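Local coordinates for protein prolyl-tRNA synthetase (Giardia lamblia ATCC 50803, PDB 3IAL) that probably joins L-proline to tRNA(Pro) at the expense of ATP, and binds the prolyl-adenylate intermediate in its class II synthetase core, at residues 22-25 / 26-29; 443-446 / 447-450; 433-436 / 437-440. One frame throughout, in Å; residues are numbered along the deposited sequence.

How the contacts relate
Along the chain the order is contact 1, contact 3, contact 2. Contact 1 (22-25 with 26-29) covers the start of helix 24-34, near the N-terminus; contact 3 (433-440) spans the end of helix 416-438 and the start of strand 440-442, and contact 2 (443-450) follows that strand and opens helix 446-455. Centres of contacts 1 and 3 lie about 19 Å apart, as do those of contacts 2 and 3; the centres of contacts 1 and 2 are about 28 Å apart, without touching. Contacts 3 and 2 thus mark the helix-strand-helix passage into the C-terminal region of the synthetase, while the F28 side chain of contact 1 is about 10 Å from the bound prolyl-adenylate.

Contact 1 of 3, residues 22-25 / 26-29; sequences DTFA and DWFD
The start of helix 24-34 carries an aromatic cluster of F24, W27 and F28. F24 is central: its CE1 meets CE3 of W27 at 3.8 Å, and its CZ touches CD1 of F28 at 3.7 Å. With W27 the meeting is rim to rim, centroids 6.0 Å apart and planes only 24° from each other, so neither ring covers the other's face. The F28 ring is inclined at 55° to that of F24 and lies alongside it, while CB of F28 sits over one F24 face, toward the rim. All three rings have CG anti to the backbone N (chi1 175° for F24), which lets F24 and F28, one turn apart, point the same way. The backbone closes with W27 N to T23 O at 2.9 Å and F28 N to F24 O at 2.8 Å; D29 N to A25 O is weak. A water ties D22 O to D26 N, accepting from that amide at 2.9 Å. Around the cluster, F15 meets W27 edge to face, and S283 of helix 276-285 touches both F24 and F28. D29 OD1 forms a salt bridge with K160. The chemistry is divided: the buried rings meet one another by apolar contact, the indole N-H of W27 is satisfied by D287 O, and the amide of D26, an exposed residue, is taken by water.

Contact 2 of 3, residues 443-446 / 447-450; sequences CKSF and DEIV
Four kinds of interaction join S445 and its neighbours to the first turn of helix 446-455. The first is capping. S445 is the N-cap: its OG accepts from E448 N at 3.1 Å, N-H...O angle 163°, a bond allowed by chi1 of 78°, which places OG between the backbone N and the carbonyl carbon. E448 CG packs against the same oxygen at 3.5 Å. The E448 chain runs extended beyond CG back past the cap, and its OE1 accepts from K444 N at 2.9 Å; the donor stands above the carboxylate plane, 47° out of it. The glutamate that gives its amide to the cap therefore returns a carboxylate to the residue preceding S445.

The second kind is charge, a looser element: K444 lies beside E448, but its bent chain leaves NZ 4.1 Å from OE2, beyond a salt bridge.

The third is backbone pairing, I449 N to S445 O and V450 N to F446 O, which starts the regular helix.

The fourth is apolar. C443 CB meets CG1 of I449 at 3.6 Å, and F446 CE2 touches CG2 of V450 at 3.8 Å, the two side chains crossing at a slant. F446 continues onto K477, L478 and A481 of helix 472-482, and I449 onto A460 and F462 of strand 459-464, so the turn is packed into the C-terminal region of the synthetase.

Chemically, the serine oxygen takes the E448 amide in the first turn, while the E448 carboxylate takes the K444 amide just ahead of the cap; the partly positive helix end probably favours the negative charge of E448.

Contact 3 of 3, residues 433-436 / 437-440; sequences FAFH and NSMV
H436, N437 and F435 carry the side-chain contacts at the C-terminal end of helix 416-438, where the chain leaves the helix for strand 440-442. The H436 ring, with CG anti to the backbone N, crosses V440 at a slant: its NE2 lies 3.8 Å from CG2 of V440, and that methyl makes an off-centre CH-pi contact with the imidazole. N437 crosses beside it, OD1 lying in the ring plane at the imidazole edge, 3.5 Å from CD2 of H436; the amide and ring planes are 74° apart. The same OD1 accepts a hydrogen bond from K205, on which the side chains of H436 and F433 also rest. The N437 backbone N bonds to F433 O at 2.9 Å, still within the regular helix. On another side of the turn the F435 ring receives M439: CG stands over one face toward the rim, a CH-pi contact 4.1 Å from the centroid, while the bent chain takes SD to an oblique Met-aromatic position. V229 of strand 222-229 touches both side chains. The last turn tightens as M439 N bonds to H436 O, three residues back, at 2.8 Å but with the donor well above the carbonyl plane. S438 completes the ending: with its hydroxyl between the backbone N and the carbonyl carbon (chi1 85°), OG donates to F435 O at 2.8 Å, tilted 27° from that carbonyl plane.

Contact 1 of 3, residues 22-25 / 26-29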
ATOM      1  N   ASP B  22       1.921  14.624 -33.071  1.00 32.99           N
ATOM      2  CA  ASP B  22       2.240  16.041 -32.907  1.00 32.59           C
ATOM      3  C   ASP B  22       1.684  16.655 -31.611  1.00 31.53           C
ATOM      4  O   ASP B  22       2.302  17.569 -31.054  1.00 29.65           O
ATOM      5  CB  ASP B  22       1.753  16.839 -34.122  1.00 35.27           C
ATOM      6  CG  ASP B  22       2.562  16.552 -35.389  1.00 38.81           C
ATOM      7  OD1 ASP B  22       3.217  15.490 -35.493  1.00 41.60           O
ATOM      8  OD2 ASP B  22       2.540  17.404 -36.294  1.00 45.24           O
ATOM      9  N   THR B  23       0.538  16.156 -31.134  1.00 28.81           N
ATOM     10  CA  THR B  23      -0.168  16.763 -29.990  1.00 26.76           C
ATOM     11  C   THR B  23       0.041  16.060 -28.642  1.00 25.87           C
ATOM     12  O   THR B  23      -0.279  16.635 -27.605  1.00 22.91           O
ATOM     13  CB  THR B  23      -1.708  16.844 -30.224  1.00 27.00           C
ATOM     14  OG1 THR B  23      -2.279  15.529 -30.229  1.00 26.06           O
ATOM     15  CG2 THR B  23      -2.049  17.564 -31.539  1.00 28.57           C
ATOM     16  N   PHE B  24       0.576  14.836 -28.649  1.00 25.85           N
ATOM     17  CA  PHE B  24       0.578  14.011 -27.440  1.00 25.70           C
ATOM     18  C   PHE B  24       1.126  14.691 -26.191  1.00 25.00           C
ATOM     19  O   PHE B  24       0.512  14.616 -25.141  1.00 25.07           O
ATOM     20  CB  PHE B  24       1.325  12.689 -27.623  1.00 26.03           C
ATOM     21  CG  PHE B  24       1.417  11.906 -26.346  1.00 24.88           C
ATOM     22  CD1 PHE B  24       0.275  11.359 -25.783  1.00 23.58           C
ATOM     23  CD2 PHE B  24       2.618  11.789 -25.663  1.00 24.89           C
ATOM     24  CE1 PHE B  24       0.341  10.666 -24.574  1.00 27.44           C
ATOM     25  CE2 PHE B  24       2.690  11.090 -24.467  1.00 25.65           C
ATOM     26  CZ  PHE B  24       1.546  10.535 -23.922  1.00 24.13           C
ATOM     27  N   ALA B  25       2.296  15.313 -26.309  1.00 27.21           N
ATOM     28  CA  ALA B  25       2.955  16.001 -25.190  1.00 27.04           C
ATOM     29  C   ALA B  25       2.025  17.023 -24.525  1.00 26.70           C
ATOM     30  O   ALA B  25       1.930  17.079 -23.303  1.00 28.13           O
ATOM     31  CB  ALA B  25       4.245  16.685 -25.666  1.00 25.37           C
ATOM     32  N   ASP B  26       1.328  17.811 -25.334  1.00 27.16           N
ATOM     33  CA  ASP B  26       0.330  18.765 -24.819  1.00 27.37           C
ATOM     34  C   ASP B  26      -0.930  18.081 -24.284  1.00 25.92           C
ATOM     35  O   ASP B  26      -1.501  18.519 -23.290  1.00 25.30           O
ATOM     36  CB  ASP B  26      -0.059  19.766 -25.897  1.00 25.96           C
ATOM     37  CG  ASP B  26       1.083  20.679 -26.273  1.00 28.31           C
ATOM     38  OD1 ASP B  26       1.997  20.854 -25.443  1.00 30.91           O
ATOM     39  OD2 ASP B  26       1.064  21.216 -27.392  1.00 27.73           O
ATOM     40  N   TRP B  27      -1.356  17.019 -24.960  1.00 25.47           N
ATOM     41  CA  TRP B  27      -2.509  16.231 -24.539  1.00 23.95           C
ATOM     42  C   TRP B  27      -2.272  15.666 -23.148  1.00 23.41           C
ATOM     43  O   TRP B  27      -3.134  15.764 -22.263  1.00 22.53           O
ATOM     44  CB  TRP B  27      -2.751  15.112 -25.551  1.00 23.98           C
ATOM     45  CG  TRP B  27      -3.913  14.256 -25.257  1.00 22.67           C
ATOM     46  CD1 TRP B  27      -5.184  14.398 -25.738  1.00 22.31           C
ATOM     47  CD2 TRP B  27      -3.919  13.098 -24.431  1.00 20.75           C
ATOM     48  NE1 TRP B  27      -5.988  13.390 -25.252  1.00 23.29           N
ATOM     49  CE2 TRP B  27      -5.237  12.586 -24.437  1.00 18.94           C
ATOM     50  CE3 TRP B  27      -2.940  12.434 -23.688  1.00 21.91           C
ATOM     51  CZ2 TRP B  27      -5.592  11.446 -23.733  1.00 21.14           C
ATOM     52  CZ3 TRP B  27      -3.303  11.296 -22.975  1.00 20.93           C
ATOM     53  CH2 TRP B  27      -4.612  10.824 -22.995  1.00 20.19           C
ATOM     54  N   PHE B  28      -1.091  15.088 -22.956  1.00 23.78           N
ATOM     55  CA  PHE B  28      -0.726  14.460 -21.682  1.00 24.65           C
ATOM     56  C   PHE B  28      -0.745  15.453 -20.526  1.00 24.61           C
ATOM     57  O   PHE B  28      -1.383  15.198 -19.504  1.00 26.10           O
ATOM     58  CB  PHE B  28       0.657  13.810 -21.785  1.00 25.56           C
ATOM     59  CG  PHE B  28       1.039  13.001 -20.582  1.00 26.30           C
ATOM     60  CD1 PHE B  28       0.703  11.658 -20.501  1.00 27.04           C
ATOM     61  CD2 PHE B  28       1.742  13.583 -19.527  1.00 28.96           C
ATOM     62  CE1 PHE B  28       1.070  10.891 -19.395  1.00 28.90           C
ATOM     63  CE2 PHE B  28       2.102  12.831 -18.412  1.00 28.52           C
ATOM     64  CZ  PHE B  28       1.766  11.480 -18.347  1.00 29.78           C
ATOM     65  N   ASP B  29      -0.055  16.581 -20.690  1.00 26.04           N
ATOM     66  CA  ASP B  29      -0.022  17.617 -19.654  1.00 27.68           C
ATOM     67  C   ASP B  29      -1.412  18.134 -19.302  1.00 29.68           C
ATOM     68  O   ASP B  29      -1.737  18.282 -18.121  1.00 32.02           O
ATOM     69  CB  ASP B  29       0.860  18.795 -20.074  1.00 29.94           C
ATOM     70  CG  ASP B  29       2.340  18.457 -20.064  1.00 33.00           C
ATOM     71  OD1 ASP B  29       2.751  17.490 -19.377  1.00 34.75           O
ATOM     72  OD2 ASP B  29       3.091  19.166 -20.761  1.00 36.63           O
TER
HETATM   73  O   HOH W   1       2.217  18.379 -28.058  1.00 37.68           O

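Contact 2 of 3, residues 443-446 / 447-450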
ATOM      1  N   CYS B 443      13.651  -2.256 -41.404  1.00 34.28           N
ATOM      2  CA  CYS B 443      14.551  -1.385 -42.168  1.00 34.89           C
ATOM      3  C   CYS B 443      15.794  -2.153 -42.614  1.00 34.96           C
ATOM      4  O   CYS B 443      16.336  -2.963 -41.854  1.00 33.81           O
ATOM      5  CB  CYS B 443      14.955  -0.170 -41.333  1.00 33.78           C
ATOM      6  SG  CYS B 443      13.547   0.808 -40.752  1.00 33.92           S
ATOM      7  N   LYS B 444      16.228  -1.895 -43.849  1.00 34.03           N
ATOM      8  CA  LYS B 444      17.351  -2.612 -44.462  1.00 36.79           C
ATOM      9  C   LYS B 444      18.587  -1.732 -44.642  1.00 34.90           C
ATOM     10  O   LYS B 444      19.532  -2.139 -45.313  1.00 34.32           O
ATOM     11  CB  LYS B 444      16.948  -3.156 -45.839  1.00 38.83           C
ATOM     12  CG  LYS B 444      15.758  -4.107 -45.833  1.00 44.78           C
ATOM     13  CD  LYS B 444      15.619  -4.869 -47.166  1.00 48.54           C
ATOM     14  CE  LYS B 444      15.201  -3.961 -48.322  1.00 52.12           C
ATOM     15  NZ  LYS B 444      16.320  -3.117 -48.854  1.00 53.10           N
ATOM     16  N   SER B 445      18.585  -0.539 -44.049  1.00 34.17           N
ATOM     17  CA  SER B 445      19.688   0.403 -44.222  1.00 33.41           C
ATOM     18  C   SER B 445      19.672   1.523 -43.188  1.00 32.26           C
ATOM     19  O   SER B 445      18.663   1.773 -42.549  1.00 30.84           O
ATOM     20  CB  SER B 445      19.637   1.021 -45.624  1.00 33.46           C
ATOM     21  OG  SER B 445      18.644   2.029 -45.689  1.00 34.31           O
ATOM     22  N   PHE B 446      20.802   2.205 -43.053  1.00 33.34           N
ATOM     23  CA  PHE B 446      20.906   3.372 -42.189  1.00 34.75           C
ATOM     24  C   PHE B 446      19.832   4.406 -42.537  1.00 35.01           C
ATOM     25  O   PHE B 446      19.130   4.899 -41.646  1.00 35.79           O
ATOM     26  CB  PHE B 446      22.300   3.991 -42.300  1.00 36.67           C
ATOM     27  CG  PHE B 446      22.599   5.014 -41.248  1.00 38.13           C
ATOM     28  CD1 PHE B 446      23.042   4.629 -39.992  1.00 41.77           C
ATOM     29  CD2 PHE B 446      22.461   6.370 -41.519  1.00 41.15           C
ATOM     30  CE1 PHE B 446      23.333   5.584 -39.013  1.00 40.99           C
ATOM     31  CE2 PHE B 446      22.748   7.326 -40.546  1.00 40.61           C
ATOM     32  CZ  PHE B 446      23.187   6.927 -39.293  1.00 40.93           C
ATOM     33  N   ASP B 447      19.694   4.703 -43.828  1.00 34.75           N
ATOM     34  CA  ASP B 447      18.736   5.699 -44.314  1.00 35.13           C
ATOM     35  C   ASP B 447      17.292   5.333 -43.994  1.00 33.95           C
ATOM     36  O   ASP B 447      16.512   6.199 -43.603  1.00 33.06           O
ATOM     37  CB  ASP B 447      18.880   5.902 -45.828  1.00 38.09           C
ATOM     38  CG  ASP B 447      20.153   6.660 -46.207  1.00 42.85           C
ATOM     39  OD1 ASP B 447      20.861   7.154 -45.302  1.00 47.09           O
ATOM     40  OD2 ASP B 447      20.442   6.760 -47.420  1.00 45.23           O
ATOM     41  N   GLU B 448      16.940   4.059 -44.159  1.00 32.88           N
ATOM     42  CA  GLU B 448      15.590   3.596 -43.850  1.00 32.37           C
ATOM     43  C   GLU B 448      15.259   3.692 -42.357  1.00 32.15           C
ATOM     44  O   GLU B 448      14.134   4.040 -41.997  1.00 31.83           O
ATOM     45  CB  GLU B 448      15.373   2.169 -44.348  1.00 34.62           C
ATOM     46  CG  GLU B 448      15.198   2.068 -45.867  1.00 35.41           C
ATOM     47  CD  GLU B 448      14.805   0.671 -46.340  1.00 37.06           C
ATOM     48  OE1 GLU B 448      14.537  -0.205 -45.492  1.00 35.91           O
ATOM     49  OE2 GLU B 448      14.763   0.453 -47.571  1.00 41.17           O
ATOM     50  N   ILE B 449      16.234   3.395 -41.495  1.00 30.93           N
ATOM     51  CA  ILE B 449      16.052   3.560 -40.049  1.00 31.36           C
ATOM     52  C   ILE B 449      15.834   5.033 -39.695  1.00 31.88           C
ATOM     53  O   ILE B 449      14.932   5.365 -38.928  1.00 31.31           O
ATOM     54  CB  ILE B 449      17.271   3.059 -39.244  1.00 33.50           C
ATOM     55  CG1 ILE B 449      17.462   1.547 -39.415  1.00 34.83           C
ATOM     56  CG2 ILE B 449      17.091   3.374 -37.774  1.00 27.87           C
ATOM     57  CD1 ILE B 449      18.773   1.045 -38.858  1.00 34.28           C
ATOM     58  N   VAL B 450      16.665   5.907 -40.257  1.00 30.61           N
ATOM     59  CA  VAL B 450      16.568   7.342 -40.006  1.00 32.42           C
ATOM     60  C   VAL B 450      15.236   7.939 -40.480  1.00 31.96           C
ATOM     61  O   VAL B 450      14.604   8.707 -39.762  1.00 31.92           O
ATOM     62  CB  VAL B 450      17.730   8.107 -40.694  1.00 32.76           C
ATOM     63  CG1 VAL B 450      17.450   9.598 -40.724  1.00 29.52           C
ATOM     64  CG2 VAL B 450      19.047   7.804 -39.989  1.00 32.90           C
TER

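Contact 3 of 3, residues 433-436 / 437-440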
ATOM      1  N   PHE B 433      -2.820  -3.084 -29.381  1.00 30.80           N
ATOM      2  CA  PHE B 433      -1.883  -4.027 -29.999  1.00 31.96           C
ATOM      3  C   PHE B 433      -1.672  -3.676 -31.469  1.00 31.89           C
ATOM      4  O   PHE B 433      -0.559  -3.779 -31.983  1.00 31.00           O
ATOM      5  CB  PHE B 433      -2.392  -5.468 -29.875  1.00 34.12           C
ATOM      6  CG  PHE B 433      -2.110  -6.111 -28.538  1.00 34.68           C
ATOM      7  CD1 PHE B 433      -2.191  -5.385 -27.351  1.00 35.49           C
ATOM      8  CD2 PHE B 433      -1.792  -7.457 -28.468  1.00 40.78           C
ATOM      9  CE1 PHE B 433      -1.945  -5.989 -26.125  1.00 36.10           C
ATOM     10  CE2 PHE B 433      -1.549  -8.070 -27.244  1.00 42.63           C
ATOM     11  CZ  PHE B 433      -1.625  -7.326 -26.069  1.00 40.80           C
ATOM     12  N   ALA B 434      -2.741  -3.270 -32.146  1.00 30.48           N
ATOM     13  CA  ALA B 434      -2.631  -2.841 -33.541  1.00 31.47           C
ATOM     14  C   ALA B 434      -1.706  -1.635 -33.613  1.00 31.73           C
ATOM     15  O   ALA B 434      -0.854  -1.562 -34.495  1.00 32.27           O
ATOM     16  CB  ALA B 434      -4.007  -2.515 -34.133  1.00 28.95           C
ATOM     17  N   PHE B 435      -1.855  -0.710 -32.664  1.00 32.60           N
ATOM     18  CA  PHE B 435      -1.002   0.476 -32.624  1.00 34.51           C
ATOM     19  C   PHE B 435       0.468   0.122 -32.453  1.00 34.83           C
ATOM     20  O   PHE B 435       1.323   0.665 -33.160  1.00 36.08           O
ATOM     21  CB  PHE B 435      -1.406   1.429 -31.511  1.00 34.62           C
ATOM     22  CG  PHE B 435      -0.464   2.580 -31.355  1.00 33.97           C
ATOM     23  CD1 PHE B 435      -0.425   3.588 -32.310  1.00 36.66           C
ATOM     24  CD2 PHE B 435       0.413   2.639 -30.290  1.00 31.40           C
ATOM     25  CE1 PHE B 435       0.461   4.655 -32.185  1.00 32.97           C
ATOM     26  CE2 PHE B 435       1.299   3.701 -30.159  1.00 34.90           C
ATOM     27  CZ  PHE B 435       1.315   4.711 -31.103  1.00 33.01           C
ATOM     28  N   HIS B 436       0.759  -0.774 -31.512  1.00 34.34           N
ATOM     29  CA  HIS B 436       2.120  -1.264 -31.320  1.00 34.06           C
ATOM     30  C   HIS B 436       2.651  -1.900 -32.608  1.00 34.48           C
ATOM     31  O   HIS B 436       3.724  -1.530 -33.094  1.00 31.81           O
ATOM     32  CB  HIS B 436       2.192  -2.287 -30.186  1.00 33.06           C
ATOM     33  CG  HIS B 436       3.506  -3.001 -30.120  1.00 35.56           C
ATOM     34  ND1 HIS B 436       4.556  -2.551 -29.353  1.00 34.52           N
ATOM     35  CD2 HIS B 436       3.951  -4.115 -30.749  1.00 36.51           C
ATOM     36  CE1 HIS B 436       5.588  -3.362 -29.505  1.00 34.99           C
ATOM     37  NE2 HIS B 436       5.246  -4.318 -30.346  1.00 32.90           N
ATOM     38  N   ASN B 437       1.888  -2.840 -33.161  1.00 34.42           N
ATOM     39  CA  ASN B 437       2.300  -3.546 -34.385  1.00 36.57           C
ATOM     40  C   ASN B 437       2.565  -2.600 -35.566  1.00 35.33           C
ATOM     41  O   ASN B 437       3.486  -2.820 -36.342  1.00 36.33           O
ATOM     42  CB  ASN B 437       1.280  -4.635 -34.766  1.00 35.95           C
ATOM     43  CG  ASN B 437       1.245  -5.785 -33.757  1.00 38.73           C
ATOM     44  OD1 ASN B 437       2.247  -6.087 -33.115  1.00 41.80           O
ATOM     45  ND2 ASN B 437       0.088  -6.432 -33.623  1.00 37.26           N
ATOM     46  N   SER B 438       1.772  -1.538 -35.670  1.00 35.07           N
ATOM     47  CA  SER B 438       1.970  -0.503 -36.685  1.00 35.08           C
ATOM     48  C   SER B 438       3.228   0.362 -36.455  1.00 36.63           C
ATOM     49  O   SER B 438       3.687   1.043 -37.378  1.00 37.68           O
ATOM     50  CB  SER B 438       0.731   0.406 -36.761  1.00 35.28           C
ATOM     51  OG  SER B 438       0.784   1.459 -35.801  1.00 34.21           O
ATOM     52  N   MET B 439       3.766   0.342 -35.233  1.00 37.47           N
ATOM     53  CA  MET B 439       4.936   1.144 -34.853  1.00 36.35           C
ATOM     54  C   MET B 439       6.192   0.278 -34.652  1.00 36.14           C
ATOM     55  O   MET B 439       7.089   0.615 -33.874  1.00 37.26           O
ATOM     56  CB  MET B 439       4.616   1.956 -33.592  1.00 36.17           C
ATOM     57  CG  MET B 439       3.542   3.007 -33.815  1.00 36.43           C
ATOM     58  SD  MET B 439       4.067   4.350 -34.909  1.00 37.17           S
ATOM     59  CE  MET B 439       4.687   5.533 -33.725  1.00 33.52           C
ATOM     60  N   VAL B 440       6.224  -0.847 -35.356  1.00 35.36           N
ATOM     61  CA  VAL B 440       7.421  -1.651 -35.544  1.00 34.89           C
ATOM     62  C   VAL B 440       7.645  -1.717 -37.054  1.00 33.55           C
ATOM     63  O   VAL B 440       6.820  -2.274 -37.764  1.00 33.60           O
ATOM     64  CB  VAL B 440       7.233  -3.068 -34.962  1.00 36.43           C
ATOM     65  CG1 VAL B 440       8.429  -3.972 -35.308  1.00 35.24           C
ATOM     66  CG2 VAL B 440       7.024  -2.985 -33.441  1.00 32.57           C
TER